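PDB 4R1H: Lmo0741 protein from Listeria monocytogenes, which probably binds DNA as a GntR-family transcriptional regulator, through a winged helix-turn-helix domain in each of its two subunits. Local coordinates for residues A[21-24]-A[25-28]; A[28-31]-A[32-35]; A[35-38]-A[39-42]; A[82-85]-A[86-90]; A[96-99]-A[100-104]. All coordinates share one frame; numbering follows the deposited sequence.

In the fold
Interactions 1, 2 and 3 follow one another through the winged-helix head, which probably binds DNA: the first ends helix 12-25, the second turns the connecting loop and the third starts helix 38-45. Interactions 1 and 2 share T28, interactions 2 and 3 share L35. Interactions 4 and 5 both lie on helix 79-103, their centres about 21 Å apart. Interaction 4 packs against interaction 1, H21 and V25 meeting L85, E86 and I89, and A31 of interaction 2 touches I82. Interaction 5 lies far out, its centre about 38 Å from that of interaction 3. The long helix thus runs out from the winged-helix head along the second subunit, which interactions 1, 4 and 5 all touch.

Interaction 1 (A[21-24]-A[25-28]); sequences HTEI and VTGT
The carbonyl of T22 is approached on both faces by T26: the amide N and the hydroxyl OG1 reach the oxygen from opposite sides of the carbonyl plane. T26 N lies 3.0 Å from T22 O, and T26 OG1 donates to T22 O at 2.9 Å. The hydroxyl can double back because OG1 stands between the backbone N and the carbonyl carbon (chi1 62°), tucked against the preceding turn. It also serves as acceptor, for T28 OG1 donates to T26 OG1 at 3.0 Å, linking the last turn of the helix to the loop. A second flat group, the carboxylate of E23, sits on a chain bent at chi2 that brings OE1 within 3.2 Å of T28 CG2, a close van der Waals approach between side chains that cross at a slant. The H21 ring packs elsewhere, on L85 of helix 79-103. V25 N makes the ordinary helical bond to H21 O (2.8 Å). Around this turn, I24 leans on I82, and V25 on E86, both of helix 79-103, while T26 packs on K103 of the second subunit. Past T26 the helical pattern breaks. G27 takes positive phi (81°), a backbone shape that glycine adopts readily. Its N reaches I24 O at 3.0 Å, arriving above the carbonyl plane instead of at a lone pair, and T28 N makes a weak bond to E23 O. Positive phi with these two bonds back into the last turn is a Schellman motif, here closing helix 12-25 of the winged helix-turn-helix domain.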
loop_
_atom_site.group_PDB
_atom_site.type_symbol
_atom_site.label_atom_id
_atom_site.label_comp_id
_atom_site.label_asym_id
_atom_site.label_seq_id
_atom_site.Cartn_x
_atom_site.Cartn_y
_atom_site.Cartn_z
ATOM N N HIS A 21 -16.971 1.645 -2.538
ATOM C CA HIS A 21 -16.458 1.407 -3.856
ATOM C C HIS A 21 -16.266 -0.085 -4.041
ATOM O O HIS A 21 -16.570 -0.645 -5.128
ATOM C CB HIS A 21 -15.097 2.072 -4.088
ATOM C CG HIS A 21 -15.162 3.539 -4.331
ATOM N ND1 HIS A 21 -14.032 4.326 -4.340
ATOM C CD2 HIS A 21 -16.201 4.361 -4.623
ATOM C CE1 HIS A 21 -14.360 5.577 -4.647
ATOM N NE2 HIS A 21 -15.679 5.621 -4.794
ATOM N N THR A 22 -15.682 -0.758 -3.030
ATOM C CA THR A 22 -15.495 -2.226 -3.095
ATOM C C THR A 22 -16.788 -3.020 -3.313
ATOM O O THR A 22 -16.860 -3.951 -4.168
ATOM C CB THR A 22 -14.704 -2.677 -1.821
ATOM O OG1 THR A 22 -13.383 -2.065 -1.971
ATOM C CG2 THR A 22 -14.556 -4.086 -1.761
ATOM N N GLU A 23 -17.807 -2.695 -2.537
ATOM C CA GLU A 23 -19.154 -3.305 -2.702
ATOM C C GLU A 23 -19.754 -3.061 -4.081
ATOM O O GLU A 23 -20.347 -3.954 -4.619
ATOM C CB GLU A 23 -20.127 -2.827 -1.638
ATOM C CG GLU A 23 -19.665 -3.146 -0.226
ATOM C CD GLU A 23 -19.615 -4.641 0.061
ATOM O OE1 GLU A 23 -20.604 -5.156 0.615
ATOM O OE2 GLU A 23 -18.603 -5.314 -0.248
ATOM N N ILE A 24 -19.484 -1.899 -4.641
ATOM C CA ILE A 24 -19.909 -1.524 -5.971
ATOM C C ILE A 24 -19.176 -2.286 -7.098
ATOM O O ILE A 24 -19.799 -2.948 -7.921
ATOM C CB ILE A 24 -19.762 -0.035 -6.204
ATOM C CG1 ILE A 24 -20.695 0.683 -5.288
ATOM C CG2 ILE A 24 -20.008 0.250 -7.698
ATOM C CD1 ILE A 24 -20.451 2.156 -5.220
ATOM N N VAL A 25 -17.856 -2.300 -7.047
ATOM C CA VAL A 25 -17.043 -2.948 -8.075
ATOM C C VAL A 25 -17.274 -4.448 -8.095
ATOM O O VAL A 25 -17.381 -5.054 -9.185
ATOM C CB VAL A 25 -15.573 -2.549 -7.904
ATOM C CG1 VAL A 25 -14.665 -3.407 -8.784
ATOM C CG2 VAL A 25 -15.437 -1.090 -8.292
ATOM N N THR A 26 -17.473 -5.059 -6.936
ATOM C CA THR A 26 -17.758 -6.500 -6.872
ATOM C C THR A 26 -19.215 -6.855 -7.184
ATOM O O THR A 26 -19.548 -8.021 -7.312
ATOM C CB THR A 26 -17.422 -7.126 -5.500
ATOM O OG1 THR A 26 -18.215 -6.517 -4.504
ATOM C CG2 THR A 26 -16.006 -6.911 -5.187
ATOM N N GLY A 27 -20.110 -5.887 -7.333
ATOM C CA GLY A 27 -21.472 -6.204 -7.672
ATOM C C GLY A 27 -22.276 -6.618 -6.479
ATOM O O GLY A 27 -23.399 -7.054 -6.611
ATOM N N THR A 28 -21.762 -6.394 -5.279
ATOM C CA THR A 28 -22.563 -6.607 -4.075
ATOM C C THR A 28 -23.738 -5.645 -4.096
ATOM O O THR A 28 -24.858 -5.994 -3.763
ATOM C CB THR A 28 -21.673 -6.457 -2.820
ATOM O OG1 THR A 28 -20.639 -7.426 -2.924
ATOM C CG2 THR A 28 -22.447 -6.694 -1.554
#

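Interaction 2 (A[28-31]-A[32-35]); sequences TYEA and GDKL
G32 follows A31 at the corner of a type II beta turn that runs from E30 to D33, and its positive phi (91°) is what this turn asks of its third residue. D33 comes next and does most of the work. Its N closes the turn on E30 O at 2.9 Å, while its carboxylate folds back the same way: with CG beside the backbone N (chi1 -79°), OD2 accepts from E30 N at 2.7 Å. That N-H comes from above the carboxylate plane, with no particular lone pair picked out. E30 is therefore gripped through both its N and its O by a single residue. The other carboxylate oxygen, OD1, takes a hydrogen from a water that also donates to A31 O, so the turn is bridged a third time. L35 finishes the segment with an apolar contact, its CD2 methyl lying 3.4 Å from CD2 of the Y29 ring, the two side chains crossing at about a right angle. The methyl comes at the ring obliquely, with CE2 of Y29 its next neighbour at 3.7 Å. The loop leads from helix 12-25 to helix 38-45: Y29 also rests on I24 and on L75 of strand 72-75, backbone bonds join D33 to L75 and L35 to K73, and A31 meets K79 and I82 of helix 79-103.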
loop_
_atom_site.group_PDB
_atom_site.type_symbol
_atom_site.label_atom_id
_atom_site.label_comp_id
_atom_site.label_asym_id
_atom_site.label_seq_id
_atom_site.Cartn_x
_atom_site.Cartn_y
_atom_site.Cartn_z
ATOM N N THR A 28 -21.762 -6.394 -5.279
ATOM C CA THR A 28 -22.563 -6.607 -4.075
ATOM C C THR A 28 -23.738 -5.645 -4.096
ATOM O O THR A 28 -24.858 -5.994 -3.763
ATOM C CB THR A 28 -21.673 -6.457 -2.820
ATOM O OG1 THR A 28 -20.639 -7.426 -2.924
ATOM C CG2 THR A 28 -22.447 -6.694 -1.554
ATOM N N TYR A 29 -23.478 -4.425 -4.496
ATOM C CA TYR A 29 -24.533 -3.492 -4.841
ATOM C C TYR A 29 -24.591 -3.539 -6.374
ATOM O O TYR A 29 -23.556 -3.371 -7.048
ATOM C CB TYR A 29 -24.207 -2.068 -4.350
ATOM C CG TYR A 29 -23.910 -1.828 -2.846
ATOM C CD1 TYR A 29 -24.200 -2.768 -1.847
ATOM C CD2 TYR A 29 -23.375 -0.624 -2.437
ATOM C CE1 TYR A 29 -23.927 -2.494 -0.497
ATOM C CE2 TYR A 29 -23.105 -0.340 -1.093
ATOM C CZ TYR A 29 -23.379 -1.267 -0.112
ATOM O OH TYR A 29 -23.110 -0.916 1.247
ATOM N N GLU A 30 -25.759 -3.820 -6.978
ATOM C CA GLU A 30 -25.856 -3.792 -8.439
ATOM C C GLU A 30 -26.400 -2.427 -8.906
ATOM O O GLU A 30 -27.054 -1.719 -8.159
ATOM C CB GLU A 30 -26.669 -4.984 -8.999
ATOM C CG GLU A 30 -26.218 -6.398 -8.562
ATOM C CD GLU A 30 -24.975 -6.953 -9.277
ATOM O OE1 GLU A 30 -24.412 -6.255 -10.155
ATOM O OE2 GLU A 30 -24.543 -8.103 -8.955
ATOM N N ALA A 31 -26.072 -2.081 -10.138
ATOM C CA ALA A 31 -26.381 -0.798 -10.708
ATOM C C ALA A 31 -27.858 -0.531 -10.526
ATOM O O ALA A 31 -28.698 -1.423 -10.796
ATOM C CB ALA A 31 -25.962 -0.772 -12.174
ATOM N N GLY A 32 -28.177 0.649 -10.014
ATOM C CA GLY A 32 -29.535 1.079 -9.806
ATOM C C GLY A 32 -30.074 0.723 -8.439
ATOM O O GLY A 32 -31.122 1.196 -8.085
ATOM N N ASP A 33 -29.351 -0.077 -7.654
ATOM C CA ASP A 33 -29.875 -0.538 -6.323
ATOM C C ASP A 33 -29.997 0.562 -5.301
ATOM O O ASP A 33 -29.180 1.490 -5.276
ATOM C CB ASP A 33 -28.931 -1.623 -5.687
ATOM C CG ASP A 33 -29.121 -3.039 -6.291
ATOM O OD1 ASP A 33 -30.090 -3.224 -7.023
ATOM O OD2 ASP A 33 -28.292 -3.958 -6.036
ATOM N N LYS A 34 -31.009 0.444 -4.437
ATOM C CA LYS A 34 -31.159 1.299 -3.266
ATOM C C LYS A 34 -30.056 0.982 -2.240
ATOM O O LYS A 34 -29.745 -0.182 -2.011
ATOM C CB LYS A 34 -32.530 1.084 -2.632
ATOM C CG LYS A 34 -32.753 1.969 -1.430
ATOM C CD LYS A 34 -34.239 2.055 -1.160
ATOM C CE LYS A 34 -34.486 3.061 -0.080
ATOM N NZ LYS A 34 -35.892 2.907 0.365
ATOM N N LEU A 35 -29.445 2.025 -1.681
ATOM C CA LEU A 35 -28.331 1.868 -0.725
ATOM C C LEU A 35 -28.891 1.944 0.684
ATOM O O LEU A 35 -30.014 2.365 0.892
ATOM C CB LEU A 35 -27.274 2.964 -0.886
ATOM C CG LEU A 35 -26.565 2.997 -2.257
ATOM C CD1 LEU A 35 -25.689 4.216 -2.297
ATOM C CD2 LEU A 35 -25.709 1.793 -2.511
HETATM O O HOH W 1 -30.680 -2.397 -9.659
#

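Interaction 3 (A[35-38]-A[39-42]); sequences LLSV and RELA
S37 and E40 hold each other through a reciprocal pair of bonds between side chain and backbone. S37 OG accepts from E40 N at 2.9 Å, the hydroxyl having been set between the backbone N and the carbonyl carbon (chi1 69°), where it faces the first turn. In return the E40 chain runs out extended beyond CG, and OE1 takes S37 N at 2.8 Å on its anti lone pair, the one away from the other carboxylate oxygen; the bond is nearly straight, 168° at the hydrogen. A weak bond from S37 OG to E40 OE1 adds to the pair. This is a capping box, with S37 as N-cap of helix 38-45, the first helix of the helix-turn-helix unit. A negative carboxylate placed at this helix start would probably be favoured by the helix dipole. A water donates to L35 O and weakly to E40 OE1.

Backbone bonds then take over: L41 N reaches S37 O at 3.0 Å and A42 N reaches V38 O at 2.9 Å.

Van der Waals contacts lie beside the box. L36 passes at a slant to E40, its CD2 3.8 Å from E40 OE1, and makes an apolar contact through CD1 with the CD1 methyl of L41 at 3.9 Å, those two side chains crossing at about a right angle. L41 continues onto I52 and Y56 of helix 49-61, V38 packs on P49 and Y56, and the hydroxyl of Y56 bonds to L36 O.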
loop_
_atom_site.group_PDB
_atom_site.type_symbol
_atom_site.label_atom_id
_atom_site.label_comp_id
_atom_site.label_asym_id
_atom_site.label_seq_id
_atom_site.Cartn_x
_atom_site.Cartn_y
_atom_site.Cartn_z
ATOM N N LEU A 35 -29.445 2.025 -1.681
ATOM C CA LEU A 35 -28.331 1.868 -0.725
ATOM C C LEU A 35 -28.891 1.944 0.684
ATOM O O LEU A 35 -30.014 2.365 0.892
ATOM C CB LEU A 35 -27.274 2.964 -0.886
ATOM C CG LEU A 35 -26.565 2.997 -2.257
ATOM C CD1 LEU A 35 -25.689 4.216 -2.297
ATOM C CD2 LEU A 35 -25.709 1.793 -2.511
ATOM N N LEU A 36 -28.096 1.529 1.650
ATOM C CA LEU A 36 -28.441 1.707 3.032
ATOM C C LEU A 36 -28.491 3.207 3.372
ATOM O O LEU A 36 -27.735 4.007 2.827
ATOM C CB LEU A 36 -27.409 1.018 3.915
ATOM C CG LEU A 36 -27.279 -0.501 3.858
ATOM C CD1 LEU A 36 -26.205 -0.916 4.845
ATOM C CD2 LEU A 36 -28.576 -1.177 4.200
ATOM N N SER A 37 -29.401 3.572 4.262
ATOM C CA SER A 37 -29.468 4.955 4.818
ATOM C C SER A 37 -28.200 5.299 5.589
ATOM O O SER A 37 -27.466 4.419 6.024
ATOM C CB SER A 37 -30.633 5.055 5.819
ATOM O OG SER A 37 -30.309 4.286 6.971
ATOM N N VAL A 38 -27.965 6.587 5.793
ATOM C CA VAL A 38 -26.817 7.015 6.607
ATOM C C VAL A 38 -26.821 6.258 7.927
ATOM O O VAL A 38 -25.799 5.731 8.373
ATOM C CB VAL A 38 -26.864 8.558 6.846
ATOM C CG1 VAL A 38 -25.904 8.961 7.959
ATOM C CG2 VAL A 38 -26.615 9.326 5.538
ATOM N N ARG A 39 -27.976 6.223 8.580
ATOM C CA ARG A 39 -28.113 5.567 9.876
ATOM C C ARG A 39 -27.803 4.057 9.883
ATOM O O ARG A 39 -27.031 3.562 10.734
ATOM C CB ARG A 39 -29.542 5.783 10.395
ATOM C CG ARG A 39 -29.803 5.105 11.728
ATOM C CD ARG A 39 -29.226 5.948 12.846
ATOM N NE ARG A 39 -30.006 7.180 12.988
ATOM C CZ ARG A 39 -29.746 8.149 13.862
ATOM N NH1 ARG A 39 -28.702 8.052 14.685
ATOM N NH2 ARG A 39 -30.535 9.223 13.908
ATOM N N GLU A 40 -28.401 3.342 8.929
ATOM C CA GLU A 40 -28.137 1.890 8.708
ATOM C C GLU A 40 -26.670 1.622 8.509
ATOM O O GLU A 40 -26.084 0.741 9.114
ATOM C CB GLU A 40 -28.930 1.369 7.487
ATOM C CG GLU A 40 -30.449 1.379 7.700
ATOM C CD GLU A 40 -31.294 1.069 6.452
ATOM O OE1 GLU A 40 -31.000 1.557 5.344
ATOM O OE2 GLU A 40 -32.305 0.336 6.591
ATOM N N LEU A 41 -26.036 2.398 7.644
ATOM C CA LEU A 41 -24.638 2.138 7.381
ATOM C C LEU A 41 -23.765 2.455 8.593
ATOM O O LEU A 41 -22.785 1.751 8.836
ATOM C CB LEU A 41 -24.124 2.907 6.136
ATOM C CG LEU A 41 -22.774 2.449 5.649
ATOM C CD1 LEU A 41 -22.858 0.959 5.328
ATOM C CD2 LEU A 41 -22.310 3.239 4.413
ATOM N N ALA A 42 -24.034 3.576 9.258
ATOM C CA ALA A 42 -23.246 3.991 10.454
ATOM C C ALA A 42 -23.243 2.882 11.509
ATOM O O ALA A 42 -22.223 2.618 12.153
ATOM C CB ALA A 42 -23.864 5.245 11.040
HETATM O O HOH W 2 -32.075 0.821 2.211
#

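Interaction 4 (A[82-85]-A[86-90]); sequences IEQL and ENDIA
D88 N meets Q84 O at 2.8 Å, an i to i+4 bond of helix 79-103, the long helix that leaves the winged-helix head. It belongs to an unbroken run that includes E86 N to I82 O (3.1 Å) and I89 N to L85 O (3.0 Å). The same pair, Q84 and D88, is also joined by side chains in one of the two deposited conformers of Q84, which makes this second link doubtful. There Q84 is bent at chi2 so that NE2 swings back to D88 OD1 at 2.8 Å. The oxygen lies in the amide plane, but the donor meets it on the syn side and out of the carboxylate plane, the two flat groups being turned 52° apart. On another flank of the helix a water donates to E86 OE1 at 2.6 Å and weakly to I82 O, tying the extended glutamate to the turn before it. The second subunit covers part of this stretch, with its W114 against N87 and A90, its L104 against I89 and its I106 against E86. L85 and I89 run next to each other in the same direction, and their CD1 methyls meet at 3.8 Å.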
loop_
_atom_site.group_PDB
_atom_site.type_symbol
_atom_site.label_atom_id
_atom_site.label_comp_id
_atom_site.label_asym_id
_atom_site.label_seq_id
_atom_site.Cartn_x
_atom_site.Cartn_y
_atom_site.Cartn_z
ATOM N N ILE A 82 -19.393 2.748 -13.542
ATOM C CA ILE A 82 -18.939 1.761 -12.593
ATOM C C ILE A 82 -17.662 1.047 -13.141
ATOM O O ILE A 82 -16.723 0.764 -12.331
ATOM C CB ILE A 82 -20.005 0.707 -12.342
ATOM C CG1 ILE A 82 -21.197 1.377 -11.579
ATOM C CG2 ILE A 82 -19.435 -0.440 -11.505
ATOM C CD1 ILE A 82 -22.418 0.488 -11.447
ATOM N N GLU A 83 -17.643 0.805 -14.446
ATOM C CA GLU A 83 -16.383 0.336 -15.100
ATOM C C GLU A 83 -15.226 1.314 -14.871
ATOM O O GLU A 83 -14.065 0.919 -14.598
ATOM C CB GLU A 83 -16.570 0.072 -16.562
ATOM C CG GLU A 83 -17.419 -1.168 -16.814
ATOM C CD GLU A 83 -18.031 -1.202 -18.205
ATOM O OE1 GLU A 83 -19.054 -1.915 -18.365
ATOM O OE2 GLU A 83 -17.500 -0.520 -19.123
ATOM N N GLN A 84 -15.518 2.610 -14.989
ATOM C CA GLN A 84 -14.470 3.630 -14.833
ATOM C C GLN A 84 -13.991 3.663 -13.376
ATOM O O GLN A 84 -12.766 3.856 -13.116
ATOM C CB GLN A 84 -14.943 5.023 -15.354
ATOM C CG GLN A 84 -13.906 6.152 -15.275
ATOM C CD GLN A 84 -12.781 6.074 -16.321
ATOM O OE1 GLN A 84 -13.024 5.913 -17.540
ATOM N NE2 GLN A 84 -11.526 6.213 -15.853
ATOM N N LEU A 85 -14.909 3.462 -12.412
ATOM C CA LEU A 85 -14.524 3.392 -11.006
ATOM C C LEU A 85 -13.516 2.192 -10.769
ATOM O O LEU A 85 -12.440 2.376 -10.150
ATOM C CB LEU A 85 -15.727 3.162 -10.146
ATOM C CG LEU A 85 -15.502 2.942 -8.651
ATOM C CD1 LEU A 85 -14.831 4.121 -7.979
ATOM C CD2 LEU A 85 -16.774 2.597 -7.886
ATOM N N GLU A 86 -13.892 1.023 -11.225
ATOM C CA GLU A 86 -12.964 -0.142 -11.150
ATOM C C GLU A 86 -11.610 0.184 -11.777
ATOM O O GLU A 86 -10.529 -0.046 -11.151
ATOM C CB GLU A 86 -13.558 -1.353 -11.823
ATOM C CG GLU A 86 -12.640 -2.588 -11.682
ATOM C CD GLU A 86 -13.181 -3.811 -12.405
ATOM O OE1 GLU A 86 -14.446 -3.915 -12.597
ATOM O OE2 GLU A 86 -12.459 -4.681 -12.847
ATOM N N ASN A 87 -11.614 0.797 -12.931
ATOM C CA ASN A 87 -10.368 1.108 -13.695
ATOM C C ASN A 87 -9.513 2.069 -12.886
ATOM O O ASN A 87 -8.294 1.880 -12.709
ATOM C CB ASN A 87 -10.650 1.686 -15.110
ATOM C CG ASN A 87 -9.398 1.739 -16.037
ATOM O OD1 ASN A 87 -8.546 2.638 -15.912
ATOM N ND2 ASN A 87 -9.314 0.813 -17.000
ATOM N N ASP A 88 -10.116 3.117 -12.386
ATOM C CA ASP A 88 -9.413 4.094 -11.560
ATOM C C ASP A 88 -8.747 3.463 -10.306
ATOM O O ASP A 88 -7.561 3.795 -10.041
ATOM C CB ASP A 88 -10.335 5.264 -11.111
ATOM C CG ASP A 88 -10.746 6.178 -12.259
ATOM O OD1 ASP A 88 -10.208 6.130 -13.399
ATOM O OD2 ASP A 88 -11.718 6.952 -12.003
ATOM N N ILE A 89 -9.458 2.582 -9.597
ATOM C CA ILE A 89 -8.952 2.017 -8.398
ATOM C C ILE A 89 -7.831 1.021 -8.705
ATOM O O ILE A 89 -6.743 1.080 -8.042
ATOM C CB ILE A 89 -10.015 1.368 -7.567
ATOM C CG1 ILE A 89 -11.065 2.427 -7.016
ATOM C CG2 ILE A 89 -9.437 0.712 -6.343
ATOM C CD1 ILE A 89 -12.289 1.723 -6.475
ATOM N N ALA A 90 -8.079 0.189 -9.680
ATOM C CA ALA A 90 -7.084 -0.837 -10.098
ATOM C C ALA A 90 -5.820 -0.139 -10.630
ATOM O O ALA A 90 -4.685 -0.587 -10.349
ATOM C CB ALA A 90 -7.630 -1.759 -11.143
HETATM O O HOH W 3 -16.653 -2.620 -12.238
#

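Interaction 5 (A[96-99]-A[100-104]); sequences NFIS and EMSKL
M101, a selenomethionine, sets its CG over one face of the F97 ring, 4.0 Å from the ring centroid and 28° off the normal: a CH-pi contact, the nearest ring atom being CE1. Selenium follows at 4.9 Å from the centroid in an oblique approach, a Met-aromatic contact. With CG anti to the backbone N (chi1 174°), the F97 ring swings round beside the M101 chain, although its CB starts out away from it; that chain curls at chi2 and chi3 to reach the ring. The backbone bond from M101 N to F97 O keeps the two one turn apart. Next along the helix, I98 O is gripped twice by S102, whose OG (2.7 Å) and N (2.8 Å) come from opposite faces of the carbonyl plane. Further round, E100 OE2 meets K103 NZ in a salt bridge of 3.6 Å and takes a hydrogen from a water that also reaches N96 O weakly. Outside the segments, I111 and V115 of helix 108-117 pack on F97, I111 and W114 on M101, and the F97 ring stacks with F97 of the second subunit. Aromatic, aliphatic and selenium-bearing groups line this part of the dimer contact, so burying them there probably contributes to association.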
loop_
_atom_site.group_PDB
_atom_site.type_symbol
_atom_site.label_atom_id
_atom_site.label_comp_id
_atom_site.label_asym_id
_atom_site.label_seq_id
_atom_site.Cartn_x
_atom_site.Cartn_y
_atom_site.Cartn_z
ATOM N N ASN A 96 1.057 2.027 -7.884
ATOM C CA ASN A 96 1.756 2.062 -6.614
ATOM C C ASN A 96 2.645 0.805 -6.405
ATOM O O ASN A 96 3.771 0.936 -5.901
ATOM C CB ASN A 96 0.813 2.209 -5.468
ATOM C CG ASN A 96 0.180 3.615 -5.415
ATOM O OD1 ASN A 96 0.594 4.537 -6.110
ATOM N ND2 ASN A 96 -0.794 3.744 -4.599
ATOM N N PHE A 97 2.101 -0.348 -6.733
ATOM C CA PHE A 97 2.814 -1.614 -6.631
ATOM C C PHE A 97 4.062 -1.617 -7.535
ATOM O O PHE A 97 5.160 -1.937 -7.075
ATOM C CB PHE A 97 1.870 -2.748 -6.985
ATOM C CG PHE A 97 2.514 -4.117 -7.067
ATOM C CD1 PHE A 97 3.121 -4.672 -5.964
ATOM C CD2 PHE A 97 2.500 -4.828 -8.233
ATOM C CE1 PHE A 97 3.677 -5.918 -6.057
ATOM C CE2 PHE A 97 3.104 -6.084 -8.358
ATOM C CZ PHE A 97 3.729 -6.612 -7.251
ATOM N N ILE A 98 3.847 -1.353 -8.804
ATOM C CA ILE A 98 4.981 -1.264 -9.723
ATOM C C ILE A 98 6.028 -0.262 -9.203
ATOM O O ILE A 98 7.256 -0.548 -9.289
ATOM C CB ILE A 98 4.505 -0.970 -11.147
ATOM C CG1 ILE A 98 3.733 -2.194 -11.663
ATOM C CG2 ILE A 98 5.731 -0.655 -12.031
ATOM C CD1 ILE A 98 3.046 -1.861 -12.925
ATOM N N SER A 99 5.627 0.923 -8.733
ATOM C CA SER A 99 6.587 1.883 -8.211
ATOM C C SER A 99 7.424 1.312 -7.055
ATOM O O SER A 99 8.675 1.413 -7.029
ATOM C CB SER A 99 5.861 3.152 -7.799
ATOM O OG SER A 99 6.756 4.019 -7.178
ATOM N N GLU A 100 6.752 0.698 -6.097
ATOM C CA GLU A 100 7.467 0.191 -4.931
ATOM C C GLU A 100 8.421 -0.950 -5.326
ATOM O O GLU A 100 9.534 -1.012 -4.818
ATOM C CB GLU A 100 6.458 -0.316 -3.880
ATOM C CG GLU A 100 5.728 0.769 -3.139
ATOM C CD GLU A 100 6.591 1.853 -2.520
ATOM O OE1 GLU A 100 7.588 1.535 -1.803
ATOM O OE2 GLU A 100 6.271 3.054 -2.728
HETATM N N MSE A 101 7.982 -1.822 -6.185
HETATM C CA MSE A 101 8.838 -2.906 -6.655
HETATM C C MSE A 101 10.032 -2.388 -7.463
HETATM O O MSE A 101 11.151 -2.894 -7.323
HETATM C CB MSE A 101 8.074 -3.951 -7.417
HETATM C CG MSE A 101 6.959 -4.594 -6.592
HETATM SE SE MSE A 101 7.656 -6.009 -5.456
HETATM C CE MSE A 101 7.696 -7.393 -6.725
ATOM N N SER A 102 9.754 -1.394 -8.297
ATOM C CA SER A 102 10.768 -0.782 -9.166
ATOM C C SER A 102 11.845 -0.149 -8.315
ATOM O O SER A 102 13.040 -0.257 -8.667
ATOM C CB SER A 102 10.143 0.209 -10.092
ATOM O OG SER A 102 9.336 -0.471 -11.039
ATOM N N LYS A 103 11.469 0.517 -7.245
ATOM C CA LYS A 103 12.429 1.103 -6.322
ATOM C C LYS A 103 13.393 0.130 -5.713
ATOM O O LYS A 103 14.527 0.534 -5.349
ATOM C CB LYS A 103 11.723 1.923 -5.242
ATOM C CG LYS A 103 11.049 3.166 -5.769
ATOM C CD LYS A 103 10.122 3.683 -4.690
ATOM C CE LYS A 103 9.602 5.038 -5.043
ATOM N NZ LYS A 103 8.703 5.377 -3.899
ATOM N N LEU A 104 12.985 -1.118 -5.598
ATOM C CA LEU A 104 13.824 -2.190 -5.089
ATOM C C LEU A 104 14.767 -2.732 -6.182
ATOM O O LEU A 104 15.556 -3.630 -5.952
ATOM C CB LEU A 104 12.945 -3.326 -4.549
ATOM C CG LEU A 104 12.147 -2.888 -3.329
ATOM C CD1 LEU A 104 11.142 -4.014 -3.077
ATOM C CD2 LEU A 104 13.029 -2.725 -2.122
HETATM O O HOH W 4 4.133 3.927 -4.479
#